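Long-range contacts in citrate synthase (Mycobacterium tuberculosis, PDB 4TVM), which catalyses the condensation of oxaloacetate with acetyl-CoA and water to give citrate and CoA, the entry step of the Krebs cycle: residues 177-182 with 202-207; 113-118 with 187-192; 122-127 with 138-143. One frame throughout, in Å; residues are numbered along the deposited sequence.

How the contacts relate
Followed from the N terminus, the chain leaves helix 100-111, runs through 113-118 and 122-127, and then forms helix 133-147. Contact 3 closes the shortest loop here, packing 122-127, after helix 118-122, onto that helix at 138-143. Helix 159-182 comes next, and 187-192 beyond it returns to 113-118 in contact 2, which joins two interhelical links and has contact 3 nested inside its loop. Contact 1 crosses contact 2: 177-182 lies before 187-192, and its partner 202-207 after it, so that helix 159-182 packs on the end of helix 196-205. Phe187 joins all three contacts, stacking on Tyr177 and meeting Phe124 edge-to-face.

Contact 1: 177-182 with 202-207; sequences YAYKKS and RLTFGF
Lys180 reaches across to the end of helix 196-205, while Tyr179 and Thr204 lie nearly perpendicular to each other beside it. The lysine chain bends at chi2 (-57°) and then runs extended, passing CE by Leu203 O and delivering NZ to Gly206 O at 2.9 Å. That bond comes from above the carbonyl plane of Gly206, 36° out of it. A weak second bond joins NZ to Thr204 O, and Gln185 OE1 is a further partner, so several oxygens gather round the ammonium. The Phe207 ring adds an off-centre cation-pi contact, its centroid 4.9 Å from NZ. On the other flank, Tyr179 CD2 packs against Thr204 CG2 at 3.8 Å. The same methyl sits over the centre of one face of the Phe205 ring, whose plane lies at 63° to that of Tyr179. Leu203 CD2 comes to the edge of the Tyr177 ring, 4.2 Å from CE1; the Tyr177 hydroxyl bonds onward to Leu188 O. Helix-helix packing thus gives way, where Gly206 leaves helical geometry, to a lysine bound to carbonyl oxygens at a helix C-terminus, within the largely helical citrate synthase fold.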
loop_
_atom_site.group_PDB
_atom_site.type_symbol
_atom_site.label_atom_id
_atom_site.label_comp_id
_atom_site.label_asym_id
_atom_site.label_seq_id
_atom_site.Cartn_x
_atom_site.Cartn_y
_atom_site.Cartn_z
ATOM N N TYR A 177 16.187 -13.686 -8.095
ATOM C CA TYR A 177 15.744 -15.011 -7.669
ATOM C C TYR A 177 14.327 -15.328 -8.090
ATOM O O TYR A 177 14.006 -16.466 -8.373
ATOM C CB TYR A 177 15.879 -15.180 -6.170
ATOM C CG TYR A 177 17.295 -15.342 -5.724
ATOM C CD1 TYR A 177 18.369 -15.118 -6.594
ATOM C CD2 TYR A 177 17.574 -15.716 -4.435
ATOM C CE1 TYR A 177 19.662 -15.266 -6.169
ATOM C CE2 TYR A 177 18.870 -15.874 -4.011
ATOM C CZ TYR A 177 19.901 -15.647 -4.883
ATOM O OH TYR A 177 21.174 -15.796 -4.433
ATOM N N ALA A 178 13.477 -14.319 -8.124
ATOM C CA ALA A 178 12.103 -14.523 -8.528
ATOM C C ALA A 178 12.064 -14.898 -9.999
ATOM O O ALA A 178 11.233 -15.678 -10.419
ATOM C CB ALA A 178 11.304 -13.269 -8.260
ATOM N N TYR A 179 12.962 -14.324 -10.790
ATOM C CA TYR A 179 13.114 -14.726 -12.196
ATOM C C TYR A 179 13.546 -16.156 -12.249
ATOM O O TYR A 179 12.941 -16.957 -12.925
ATOM C CB TYR A 179 14.163 -13.874 -12.939
ATOM C CG TYR A 179 14.414 -14.381 -14.307
ATOM C CD1 TYR A 179 13.468 -14.227 -15.298
ATOM C CD2 TYR A 179 15.600 -15.066 -14.623
ATOM C CE1 TYR A 179 13.696 -14.717 -16.575
ATOM C CE2 TYR A 179 15.831 -15.562 -15.893
ATOM C CZ TYR A 179 14.870 -15.389 -16.858
ATOM O OH TYR A 179 15.078 -15.862 -18.126
ATOM N N LYS A 180 14.586 -16.502 -11.519
ATOM C CA LYS A 180 15.080 -17.878 -11.623
ATOM C C LYS A 180 14.007 -18.879 -11.273
ATOM O O LYS A 180 13.929 -19.958 -11.878
ATOM C CB LYS A 180 16.307 -18.088 -10.750
ATOM C CG LYS A 180 17.537 -17.352 -11.282
ATOM C CD LYS A 180 17.824 -17.798 -12.704
ATOM C CE LYS A 180 19.266 -17.530 -13.120
ATOM N NZ LYS A 180 19.502 -18.025 -14.504
ATOM N N LYS A 181 13.181 -18.500 -10.302
ATOM C CA LYS A 181 12.055 -19.299 -9.887
ATOM C C LYS A 181 11.009 -19.418 -10.984
ATOM O O LYS A 181 10.405 -20.460 -11.147
ATOM C CB LYS A 181 11.427 -18.696 -8.641
ATOM C CG LYS A 181 10.364 -19.588 -7.987
ATOM C CD LYS A 181 10.971 -20.884 -7.477
ATOM C CE LYS A 181 9.906 -21.923 -7.201
ATOM N NZ LYS A 181 10.553 -23.117 -6.575
ATOM N N SER A 182 10.803 -18.353 -11.749
ATOM C CA SER A 182 9.778 -18.340 -12.775
ATOM C C SER A 182 10.122 -19.260 -13.940
ATOM O O SER A 182 9.299 -19.540 -14.807
ATOM C CB SER A 182 9.581 -16.911 -13.270
ATOM O OG SER A 182 10.642 -16.507 -14.123
ATOM N N ARG A 202 23.966 -11.070 -13.887
ATOM C CA ARG A 202 24.464 -12.446 -13.733
ATOM C C ARG A 202 23.487 -13.302 -12.959
ATOM O O ARG A 202 23.301 -14.483 -13.261
ATOM C CB ARG A 202 25.778 -12.460 -12.952
ATOM C CG ARG A 202 26.572 -13.752 -13.086
ATOM C CD ARG A 202 27.813 -13.770 -12.203
ATOM N NE ARG A 202 28.208 -15.125 -11.802
ATOM C CZ ARG A 202 28.034 -15.646 -10.580
ATOM N NH1 ARG A 202 27.423 -14.954 -9.613
ATOM N NH2 ARG A 202 28.447 -16.885 -10.320
ATOM N N LEU A 203 22.909 -12.706 -11.909
ATOM C CA LEU A 203 22.014 -13.425 -11.020
ATOM C C LEU A 203 20.791 -13.812 -11.809
ATOM O O LEU A 203 20.179 -14.837 -11.548
ATOM C CB LEU A 203 21.582 -12.550 -9.887
ATOM C CG LEU A 203 22.574 -12.291 -8.782
ATOM C CD1 LEU A 203 21.898 -11.384 -7.751
ATOM C CD2 LEU A 203 22.981 -13.586 -8.154
ATOM N N THR A 204 20.452 -12.967 -12.769
ATOM C CA THR A 204 19.267 -13.125 -13.593
ATOM C C THR A 204 19.509 -14.093 -14.716
ATOM O O THR A 204 18.661 -14.931 -15.013
ATOM C CB THR A 204 18.904 -11.788 -14.223
ATOM O OG1 THR A 204 18.946 -10.780 -13.212
ATOM C CG2 THR A 204 17.519 -11.815 -14.809
ATOM N N PHE A 205 20.671 -13.985 -15.337
ATOM C CA PHE A 205 20.938 -14.705 -16.566
ATOM C C PHE A 205 22.032 -15.741 -16.467
ATOM O O PHE A 205 22.172 -16.549 -17.347
ATOM C CB PHE A 205 21.287 -13.682 -17.662
ATOM C CG PHE A 205 20.127 -12.806 -18.034
ATOM C CD1 PHE A 205 18.935 -13.383 -18.495
ATOM C CD2 PHE A 205 20.199 -11.441 -17.900
ATOM C CE1 PHE A 205 17.853 -12.603 -18.830
ATOM C CE2 PHE A 205 19.115 -10.655 -18.238
ATOM C CZ PHE A 205 17.940 -11.235 -18.698
ATOM N N GLY A 206 22.816 -15.720 -15.410
ATOM C CA GLY A 206 23.886 -16.685 -15.237
ATOM C C GLY A 206 23.381 -18.102 -15.002
ATOM O O GLY A 206 22.343 -18.307 -14.354
ATOM N N PHE A 207 24.110 -19.076 -15.561
ATOM C CA PHE A 207 23.966 -20.470 -15.191
ATOM C C PHE A 207 25.216 -20.895 -14.458
ATOM O O PHE A 207 26.242 -20.250 -14.568
ATOM C CB PHE A 207 23.812 -21.325 -16.423
ATOM C CG PHE A 207 22.709 -20.886 -17.325
ATOM C CD1 PHE A 207 21.394 -21.289 -17.078
ATOM C CD2 PHE A 207 22.970 -20.068 -18.424
ATOM C CE1 PHE A 207 20.356 -20.874 -17.908
ATOM C CE2 PHE A 207 21.933 -19.653 -19.257
ATOM C CZ PHE A 207 20.629 -20.050 -19.000
#

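Contact 2: 113-118 with 187-192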
loop_
_atom_site.group_PDB
_atom_site.type_symbol
_atom_site.label_atom_id
_atom_site.label_comp_id
_atom_site.label_asym_id
_atom_site.label_seq_id
_atom_site.Cartn_x
_atom_site.Cartn_y
_atom_site.Cartn_z
ATOM N N HIS A 113 26.130 -6.230 1.381
ATOM C CA HIS A 113 24.806 -6.661 1.889
ATOM C C HIS A 113 23.875 -7.306 0.856
ATOM O O HIS A 113 22.651 -7.364 1.058
ATOM C CB HIS A 113 24.055 -5.476 2.523
ATOM C CG HIS A 113 24.617 -5.029 3.837
ATOM N ND1 HIS A 113 25.796 -4.325 3.939
ATOM C CD2 HIS A 113 24.161 -5.183 5.099
ATOM C CE1 HIS A 113 26.045 -4.067 5.211
ATOM N NE2 HIS A 113 25.065 -4.574 5.934
ATOM N N THR A 114 24.439 -7.824 -0.227
ATOM C CA THR A 114 23.634 -8.334 -1.316
ATOM C C THR A 114 23.195 -9.756 -1.129
ATOM O O THR A 114 22.325 -10.239 -1.869
ATOM C CB THR A 114 24.395 -8.304 -2.636
ATOM O OG1 THR A 114 25.687 -8.857 -2.426
ATOM C CG2 THR A 114 24.520 -6.888 -3.170
ATOM N N MET A 115 23.820 -10.461 -0.195
ATOM C CA MET A 115 23.427 -11.829 0.070
ATOM C C MET A 115 22.263 -11.811 1.043
ATOM O O MET A 115 22.315 -11.098 2.035
ATOM C CB MET A 115 24.582 -12.609 0.668
ATOM C CG MET A 115 24.594 -14.060 0.218
ATOM S SD MET A 115 26.029 -14.996 0.747
ATOM C CE MET A 115 27.264 -14.321 -0.386
ATOM N N LEU A 116 21.214 -12.564 0.719
ATOM C CA LEU A 116 20.125 -12.855 1.636
ATOM C C LEU A 116 20.543 -13.916 2.637
ATOM O O LEU A 116 21.341 -14.814 2.328
ATOM C CB LEU A 116 18.924 -13.473 0.907
ATOM C CG LEU A 116 18.459 -12.966 -0.435
ATOM C CD1 LEU A 116 17.237 -13.754 -0.866
ATOM C CD2 LEU A 116 18.125 -11.501 -0.359
ATOM N N HIS A 117 19.962 -13.828 3.820
ATOM C CA HIS A 117 19.889 -14.965 4.755
ATOM C C HIS A 117 19.522 -16.227 4.000
ATOM O O HIS A 117 18.502 -16.244 3.297
ATOM C CB HIS A 117 18.803 -14.715 5.830
ATOM C CG HIS A 117 19.031 -15.480 7.093
ATOM N ND1 HIS A 117 18.722 -16.819 7.218
ATOM C CD2 HIS A 117 19.543 -15.101 8.286
ATOM C CE1 HIS A 117 19.033 -17.231 8.430
ATOM N NE2 HIS A 117 19.541 -16.206 9.094
ATOM N N GLU A 118 20.332 -17.277 4.158
ATOM C CA GLU A 118 20.053 -18.573 3.529
ATOM C C GLU A 118 18.606 -19.080 3.685
ATOM O O GLU A 118 18.069 -19.715 2.759
ATOM C CB GLU A 118 20.992 -19.645 4.066
ATOM C CG GLU A 118 22.276 -19.790 3.271
ATOM C CD GLU A 118 22.003 -20.267 1.872
ATOM O OE1 GLU A 118 22.188 -19.461 0.938
ATOM O OE2 GLU A 118 21.567 -21.424 1.716
ATOM N N PHE A 187 19.626 -20.804 -8.453
ATOM C CA PHE A 187 19.985 -19.459 -8.071
ATOM C C PHE A 187 21.484 -19.428 -8.065
ATOM O O PHE A 187 22.101 -20.391 -7.671
ATOM C CB PHE A 187 19.495 -19.089 -6.688
ATOM C CG PHE A 187 17.994 -19.073 -6.530
ATOM C CD1 PHE A 187 17.112 -19.324 -7.588
ATOM C CD2 PHE A 187 17.457 -18.767 -5.301
ATOM C CE1 PHE A 187 15.731 -19.273 -7.385
ATOM C CE2 PHE A 187 16.097 -18.721 -5.107
ATOM C CZ PHE A 187 15.230 -18.970 -6.148
ATOM N N LEU A 188 22.070 -18.315 -8.489
ATOM C CA LEU A 188 23.510 -18.056 -8.275
ATOM C C LEU A 188 23.690 -17.168 -7.053
ATOM O O LEU A 188 22.707 -16.721 -6.470
ATOM C CB LEU A 188 24.117 -17.368 -9.513
ATOM C CG LEU A 188 24.740 -18.304 -10.564
ATOM C CD1 LEU A 188 23.834 -19.493 -10.809
ATOM C CD2 LEU A 188 25.043 -17.592 -11.890
ATOM N N TYR A 189 24.948 -16.893 -6.680
ATOM C CA TYR A 189 25.256 -15.919 -5.632
ATOM C C TYR A 189 25.943 -14.672 -6.171
ATOM O O TYR A 189 26.460 -14.713 -7.251
ATOM C CB TYR A 189 26.132 -16.557 -4.587
ATOM C CG TYR A 189 25.389 -17.533 -3.729
ATOM C CD1 TYR A 189 24.679 -17.105 -2.601
ATOM C CD2 TYR A 189 25.393 -18.886 -4.028
ATOM C CE1 TYR A 189 23.995 -18.011 -1.800
ATOM C CE2 TYR A 189 24.733 -19.787 -3.242
ATOM C CZ TYR A 189 24.035 -19.345 -2.137
ATOM O OH TYR A 189 23.394 -20.270 -1.365
ATOM N N PRO A 190 25.911 -13.550 -5.430
ATOM C CA PRO A 190 26.734 -12.370 -5.736
ATOM C C PRO A 190 28.222 -12.643 -5.952
ATOM O O PRO A 190 28.806 -13.430 -5.231
ATOM C CB PRO A 190 26.562 -11.494 -4.489
ATOM C CG PRO A 190 25.188 -11.808 -4.014
ATOM C CD PRO A 190 24.868 -13.221 -4.432
ATOM N N ASP A 191 28.794 -11.998 -6.966
ATOM C CA ASP A 191 30.241 -11.956 -7.203
ATOM C C ASP A 191 30.742 -10.598 -6.696
ATOM O O ASP A 191 30.322 -9.567 -7.199
ATOM C CB ASP A 191 30.476 -12.072 -8.706
ATOM C CG ASP A 191 31.929 -12.339 -9.073
ATOM O OD1 ASP A 191 32.851 -12.088 -8.261
ATOM O OD2 ASP A 191 32.130 -12.828 -10.203
ATOM N N ASN A 192 31.624 -10.590 -5.702
ATOM C CA ASN A 192 32.166 -9.316 -5.178
ATOM C C ASN A 192 32.894 -8.492 -6.205
ATOM O O ASN A 192 33.166 -7.327 -5.979
ATOM C CB ASN A 192 33.128 -9.528 -3.999
ATOM C CG ASN A 192 32.434 -9.405 -2.655
ATOM O OD1 ASN A 192 31.475 -8.639 -2.495
ATOM N ND2 ASN A 192 32.914 -10.159 -1.684
#
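Tyr189 turns its CG anti to its carbonyl carbon (chi1 -73°), and Glu118 folds back at chi2 (-65°); together these torsions bring phenol and carboxylate within bonding distance. Tyr189 OH donates to Glu118 OE1 over 2.7 Å. Glu118 OE1 lies in the plane of the Tyr189 ring, at its edge, but the hydroxyl meets the carboxylate from above, 37° out of the carboxylate plane. The two side chains run roughly square to one another, with the ring and carboxylate planes clearly tilted apart. Lys121 NZ also bonds to Tyr189 OH, so the phenol oxygen links an acidic and a basic side chain, which probably polarises its O-H bond.

Met115 approaches the ring farther back. Its CG stands at the edge, 4.2 Å from Tyr189 CD1, and Met115 SD comes equally close to that carbon. SD lies 5.2 Å from the centroid of the Tyr189 ring in an oblique Met-aromatic contact. Pro190, next after Tyr189, turns its pyrrolidine ring toward Thr114, and the two side chains lie alongside, running opposite ways. Thr114 OG1 packs against Pro190 CG at 3.4 Å, with Pro190 CB nearly as close.

Both segments also touch neighbouring helices: Thr114 O accepts a bond from Thr173 OG1 of helix 159-182, while Pro190 meets Asn199 of helix 196-205. Tyr189, Met115 and Glu118 lie toward the surface, Thr114 deeper. Two irregular stretches meet here, the carboxylate coming from the first residue of helix 118-122; a Met-aromatic contact and a tyrosine-carboxylate bond join the link between helices 100-111 and 118-122 to the link between helices 159-182 and 196-205, away from the oxaloacetate pocket.

Contact 3: 122-127 with 138-143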
loop_
_atom_site.group_PDB
_atom_site.type_symbol
_atom_site.label_atom_id
_atom_site.label_comp_id
_atom_site.label_asym_id
_atom_site.label_seq_id
_atom_site.Cartn_x
_atom_site.Cartn_y
_atom_site.Cartn_z
ATOM N N ARG A 122 16.030 -19.928 0.878
ATOM C CA ARG A 122 15.253 -21.169 0.858
ATOM C C ARG A 122 13.742 -20.950 0.727
ATOM O O ARG A 122 13.068 -21.700 0.051
ATOM C CB ARG A 122 15.527 -21.963 2.129
ATOM C CG ARG A 122 16.789 -22.815 2.112
ATOM C CD ARG A 122 17.182 -23.222 3.531
ATOM N NE ARG A 122 16.051 -23.777 4.275
ATOM C CZ ARG A 122 16.105 -24.193 5.543
ATOM N NH1 ARG A 122 17.241 -24.127 6.239
ATOM N NH2 ARG A 122 15.012 -24.691 6.118
ATOM N N PHE A 123 13.221 -19.932 1.406
ATOM C CA PHE A 123 11.820 -19.519 1.333
ATOM C C PHE A 123 11.262 -19.373 -0.081
ATOM O O PHE A 123 10.073 -19.514 -0.280
ATOM C CB PHE A 123 11.729 -18.185 2.045
ATOM C CG PHE A 123 10.354 -17.597 2.126
ATOM C CD1 PHE A 123 9.905 -16.733 1.144
ATOM C CD2 PHE A 123 9.573 -17.805 3.242
ATOM C CE1 PHE A 123 8.664 -16.126 1.240
ATOM C CE2 PHE A 123 8.321 -17.213 3.347
ATOM C CZ PHE A 123 7.869 -16.360 2.344
ATOM N N PHE A 124 12.124 -19.121 -1.069
ATOM C CA PHE A 124 11.707 -19.215 -2.472
ATOM C C PHE A 124 11.228 -20.610 -2.856
ATOM O O PHE A 124 10.489 -20.780 -3.840
ATOM C CB PHE A 124 12.830 -18.763 -3.416
ATOM C CG PHE A 124 12.990 -17.241 -3.508
ATOM C CD1 PHE A 124 13.781 -16.545 -2.593
ATOM C CD2 PHE A 124 12.363 -16.528 -4.510
ATOM C CE1 PHE A 124 13.943 -15.174 -2.677
ATOM C CE2 PHE A 124 12.526 -15.165 -4.619
ATOM C CZ PHE A 124 13.320 -14.481 -3.699
ATOM N N ASP A 125 11.624 -21.602 -2.067
ATOM C CA ASP A 125 11.277 -22.983 -2.353
ATOM C C ASP A 125 9.792 -23.283 -2.238
ATOM O O ASP A 125 9.291 -24.195 -2.898
ATOM C CB ASP A 125 12.094 -23.933 -1.462
ATOM C CG ASP A 125 13.563 -23.966 -1.853
ATOM O OD1 ASP A 125 13.910 -23.339 -2.875
ATOM O OD2 ASP A 125 14.376 -24.611 -1.152
ATOM N N GLY A 126 9.093 -22.501 -1.419
ATOM C CA GLY A 126 7.678 -22.710 -1.148
ATOM C C GLY A 126 6.742 -22.232 -2.231
ATOM O O GLY A 126 5.580 -22.671 -2.321
ATOM N N PHE A 127 7.205 -21.316 -3.062
ATOM C CA PHE A 127 6.372 -20.875 -4.176
ATOM C C PHE A 127 6.186 -22.004 -5.209
ATOM O O PHE A 127 6.984 -22.949 -5.274
ATOM C CB PHE A 127 6.970 -19.618 -4.813
ATOM C CG PHE A 127 6.912 -18.421 -3.909
ATOM C CD1 PHE A 127 5.693 -17.823 -3.600
ATOM C CD2 PHE A 127 8.065 -17.884 -3.362
ATOM C CE1 PHE A 127 5.647 -16.709 -2.776
ATOM C CE2 PHE A 127 8.014 -16.774 -2.517
ATOM C CZ PHE A 127 6.808 -16.196 -2.217
ATOM N N SER A 138 6.648 -9.373 -4.070
ATOM C CA SER A 138 5.893 -8.700 -2.996
ATOM C C SER A 138 5.917 -9.601 -1.740
ATOM O O SER A 138 6.052 -9.127 -0.602
ATOM C CB SER A 138 4.459 -8.474 -3.429
ATOM O OG SER A 138 3.987 -9.672 -4.043
ATOM N N SER A 139 5.812 -10.910 -1.966
ATOM C CA SER A 139 5.720 -11.830 -0.869
ATOM C C SER A 139 6.996 -11.767 -0.060
ATOM O O SER A 139 6.955 -11.718 1.173
ATOM C CB SER A 139 5.461 -13.232 -1.393
ATOM O OG SER A 139 5.027 -14.087 -0.362
ATOM N N VAL A 140 8.122 -11.753 -0.769
ATOM C CA VAL A 140 9.442 -11.832 -0.148
ATOM C C VAL A 140 9.827 -10.522 0.544
ATOM O O VAL A 140 10.421 -10.516 1.587
ATOM C CB VAL A 140 10.481 -12.267 -1.193
ATOM C CG1 VAL A 140 11.876 -12.333 -0.589
ATOM C CG2 VAL A 140 10.110 -13.645 -1.733
ATOM N N VAL A 141 9.398 -9.403 0.003
ATOM C CA VAL A 141 9.664 -8.129 0.624
ATOM C C VAL A 141 8.969 -7.979 1.972
ATOM O O VAL A 141 9.566 -7.520 2.930
ATOM C CB VAL A 141 9.265 -7.004 -0.332
ATOM C CG1 VAL A 141 9.442 -5.630 0.316
ATOM C CG2 VAL A 141 10.112 -7.107 -1.586
ATOM N N ASN A 142 7.696 -8.339 2.055
ATOM C CA ASN A 142 7.027 -8.391 3.363
ATOM C C ASN A 142 7.760 -9.308 4.339
ATOM O O ASN A 142 7.937 -8.956 5.512
ATOM C CB ASN A 142 5.592 -8.818 3.181
ATOM C CG ASN A 142 4.745 -7.695 2.575
ATOM O OD1 ASN A 142 4.463 -6.673 3.239
ATOM N ND2 ASN A 142 4.366 -7.854 1.307
ATOM N N ALA A 143 8.276 -10.431 3.838
ATOM C CA ALA A 143 9.003 -11.381 4.676
ATOM C C ALA A 143 10.347 -10.846 5.223
ATOM O O ALA A 143 10.940 -11.422 6.159
ATOM C CB ALA A 143 9.224 -12.669 3.906
#
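Val140 is the main bump of helix 133-147 here, and the rings of Phe123, Phe124 and Phe127 form the hollow that receives it. Its CG2 methyl touches all three. Over Phe124 it makes a CH-pi contact, 4.2 Å from the ring centroid and displaced toward the rim, the valine standing almost upright against the phenylalanine side chain. Val140 CG1 reaches the outer end of the same ring, 4.0 Å from Phe124 CZ. Toward Phe123 the same CG2 lies at the ring edge, 4.1 Å from CE1, the two side chains being antiparallel neighbours. Phe127 comes at a slant to Val140, placing its CE2 at 3.8 Å from CG2.

Ser139, next to Val140, and Ala143, nearly a turn further on, meet the other two rings. Ala143 sets its CB over one face of Phe123, 4.2 Å from CZ. In Ser139, chi1 of -165° sets OG anti to the backbone N and at the edge of the Phe127 ring, in its plane and 3.3 Å from CZ. Ser139 CB also lies close to Phe127 CZ.

This is an aromatic cluster packed against helix 133-147 at the citrate synthase dimer interface. Phe123 meets Phe123 of the second subunit and contacts Phe127 of that subunit edge-to-face, and Ser139 O is hydrogen-bonded to Ser139 OG of the second subunit. Ile174 of helix 159-182 touches both Phe124 and Val140.

Asn142, one turn after Ser138, curls its amide back to make a bent bond (133° at the hydrogen) from ND2 to Ser138 O; Ser256 OG is a weak second partner of ND2. The backbone N of Asn142 reaches the same oxygen from the opposite face of the carbonyl plane, so a single residue supplies both donors.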